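Local structure of mycosin-1 (Mycobacterium smegmatis, 4KB5) at residues 164-169 / 197-202. The protein acts as a membrane-anchored, subtilisin-like serine protease that cleaves EspB and may help regulate ESX-1 secretion and virulence. Sequence-based numbering, arbitrary orientation.
Sequences RSVVHA and GAAINY
V167 and V166 of one helix close on A199 of the next, with the A199 methyl as the small group at the closest point of the backbones. The CA atoms of V167 and A199 are 5.6 Å apart, while the axes of the two helical segments approach to 8.5 Å and run almost parallel, at 15°. All the contacts across this interface are van der Waals. CG2 of V167 rests on CB of A199 at 3.7 Å, and CB of V166 reaches the same methyl at 4.2 Å, so the alanine side chain is met by two valines adjacent in sequence. V166 also uses its CG1 branch: with CG1 anti to its own N (chi1 174°), that methyl is directed at the backbone of the second helix and lies 3.7 Å from A199 O, the carbonyl oxygen of the same alanine. The backbone N of I200 lies near the V166 CG1 methyl; the I200 side chain starts away from the first helix and touches Y251.

Helices 154-171 and 194-206 are neighbours in the subtilase fold, an alpha/beta architecture built on a parallel sheet. Strand 176-179 lies between them in sequence, and V166 and A169 also pack on it, through I179 and I177, so the first helix rests on the sheet with the second helix alongside it. The near-parallel run fits the successive parallel strands 176-179 and 210-214 that the two helices lead into. D70, inferred to belong to the charge relay, has its side chain about 12 Å from that of V166.

The aromatic part of the interface belongs to Y202. Its CG is anti to the backbone N (chi1 175°), which carries the ring across to V167, where the two side chains cross at about a right angle. Y202 CE2 stands 4.1 Å from V167 CG1, the methyl approaching the ring obliquely. Beyond it, the Y202 hydroxyl hydrogen-bonds to OD1 of N171, at the end of helix 154-171.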
loop_
_atom_site.group_PDB
_atom_site.type_symbol
_atom_site.label_atom_id
_atom_site.label_comp_id
_atom_site.label_asym_id
_atom_site.label_seq_id
_atom_site.Cartn_x
_atom_site.Cartn_y
_atom_site.Cartn_z
ATOM N N ARG A 164 1.682 -0.446 -15.405
ATOM C CA ARG A 164 1.516 -1.732 -16.070
ATOM C C ARG A 164 1.105 -2.811 -15.072
ATOM O O ARG A 164 0.209 -3.611 -15.345
ATOM C CB ARG A 164 2.807 -2.138 -16.782
ATOM C CG ARG A 164 2.956 -1.552 -18.177
ATOM C CD ARG A 164 4.094 -2.215 -18.936
ATOM N NE ARG A 164 5.398 -1.705 -18.521
ATOM C CZ ARG A 164 6.304 -2.420 -17.861
ATOM N NH1 ARG A 164 6.050 -3.681 -17.538
ATOM N NH2 ARG A 164 7.464 -1.874 -17.523
ATOM N N SER A 165 1.763 -2.829 -13.917
ATOM C CA SER A 165 1.445 -3.822 -12.859
ATOM C C SER A 165 -0.009 -3.725 -12.365
ATOM O O SER A 165 -0.657 -4.749 -12.107
ATOM C CB SER A 165 2.459 -3.755 -11.704
ATOM O OG SER A 165 2.247 -2.624 -10.869
ATOM N N VAL A 166 -0.537 -2.499 -12.294
ATOM C CA VAL A 166 -1.930 -2.278 -11.899
ATOM C C VAL A 166 -2.905 -2.836 -12.938
ATOM O O VAL A 166 -3.879 -3.525 -12.587
ATOM C CB VAL A 166 -2.210 -0.771 -11.623
ATOM C CG1 VAL A 166 -3.691 -0.516 -11.353
ATOM C CG2 VAL A 166 -1.380 -0.289 -10.448
ATOM N N VAL A 167 -2.654 -2.552 -14.216
ATOM C CA VAL A 167 -3.491 -3.122 -15.289
ATOM C C VAL A 167 -3.450 -4.647 -15.217
ATOM O O VAL A 167 -4.487 -5.322 -15.283
ATOM C CB VAL A 167 -3.036 -2.643 -16.697
ATOM C CG1 VAL A 167 -3.703 -3.469 -17.800
ATOM C CG2 VAL A 167 -3.319 -1.155 -16.876
ATOM N N HIS A 168 -2.241 -5.177 -15.064
ATOM C CA HIS A 168 -2.021 -6.627 -14.996
ATOM C C HIS A 168 -2.755 -7.276 -13.840
ATOM O O HIS A 168 -3.473 -8.272 -14.020
ATOM C CB HIS A 168 -0.526 -6.912 -14.903
ATOM C CG HIS A 168 -0.156 -8.325 -15.292
ATOM N ND1 HIS A 168 0.501 -9.161 -14.463
ATOM C CD2 HIS A 168 -0.400 -9.041 -16.457
ATOM C CE1 HIS A 168 0.687 -10.346 -15.077
ATOM N NE2 HIS A 168 0.131 -10.273 -16.296
ATOM N N ALA A 169 -2.615 -6.696 -12.643
ATOM C CA ALA A 169 -3.286 -7.224 -11.450
ATOM C C ALA A 169 -4.788 -7.237 -11.651
ATOM O O ALA A 169 -5.471 -8.233 -11.346
ATOM C CB ALA A 169 -2.910 -6.400 -10.224
ATOM N N GLY A 197 -2.312 7.237 -13.706
ATOM C CA GLY A 197 -3.685 7.709 -13.477
ATOM C C GLY A 197 -4.678 6.913 -14.305
ATOM O O GLY A 197 -5.741 6.520 -13.816
ATOM N N ALA A 198 -4.329 6.651 -15.567
ATOM C CA ALA A 198 -5.208 5.851 -16.429
ATOM C C ALA A 198 -5.335 4.388 -15.955
ATOM O O ALA A 198 -6.422 3.801 -15.976
ATOM C CB ALA A 198 -4.725 5.911 -17.880
ATOM N N ALA A 199 -4.223 3.789 -15.541
ATOM C CA ALA A 199 -4.251 2.394 -15.059
ATOM C C ALA A 199 -5.126 2.257 -13.787
ATOM O O ALA A 199 -5.922 1.315 -13.650
ATOM C CB ALA A 199 -2.827 1.905 -14.793
ATOM N N ILE A 200 -4.989 3.212 -12.878
ATOM C CA ILE A 200 -5.813 3.239 -11.655
ATOM C C ILE A 200 -7.316 3.337 -11.965
ATOM O O ILE A 200 -8.125 2.530 -11.477
ATOM C CB ILE A 200 -5.308 4.317 -10.690
ATOM C CG1 ILE A 200 -3.929 3.897 -10.162
ATOM C CG2 ILE A 200 -6.289 4.537 -9.544
ATOM C CD1 ILE A 200 -3.139 5.000 -9.500
ATOM N N ASN A 201 -7.677 4.286 -12.822
ATOM C CA ASN A 201 -9.062 4.436 -13.270
ATOM C C ASN A 201 -9.570 3.167 -13.926
ATOM O O ASN A 201 -10.691 2.725 -13.665
ATOM C CB ASN A 201 -9.176 5.614 -14.246
ATOM C CG ASN A 201 -10.592 5.805 -14.759
ATOM O OD1 ASN A 201 -11.468 6.299 -14.046
ATOM N ND2 ASN A 201 -10.830 5.383 -15.996
ATOM N N TYR A 202 -8.734 2.568 -14.776
ATOM C CA TYR A 202 -9.060 1.277 -15.375
ATOM C C TYR A 202 -9.319 0.181 -14.325
ATOM O O TYR A 202 -10.356 -0.489 -14.339
ATOM C CB TYR A 202 -7.948 0.836 -16.355
ATOM C CG TYR A 202 -8.180 -0.546 -16.921
ATOM C CD1 TYR A 202 -9.161 -0.773 -17.895
ATOM C CD2 TYR A 202 -7.436 -1.637 -16.465
ATOM C CE1 TYR A 202 -9.389 -2.051 -18.401
ATOM C CE2 TYR A 202 -7.649 -2.914 -16.969
ATOM C CZ TYR A 202 -8.621 -3.117 -17.935
ATOM O OH TYR A 202 -8.829 -4.392 -18.418
#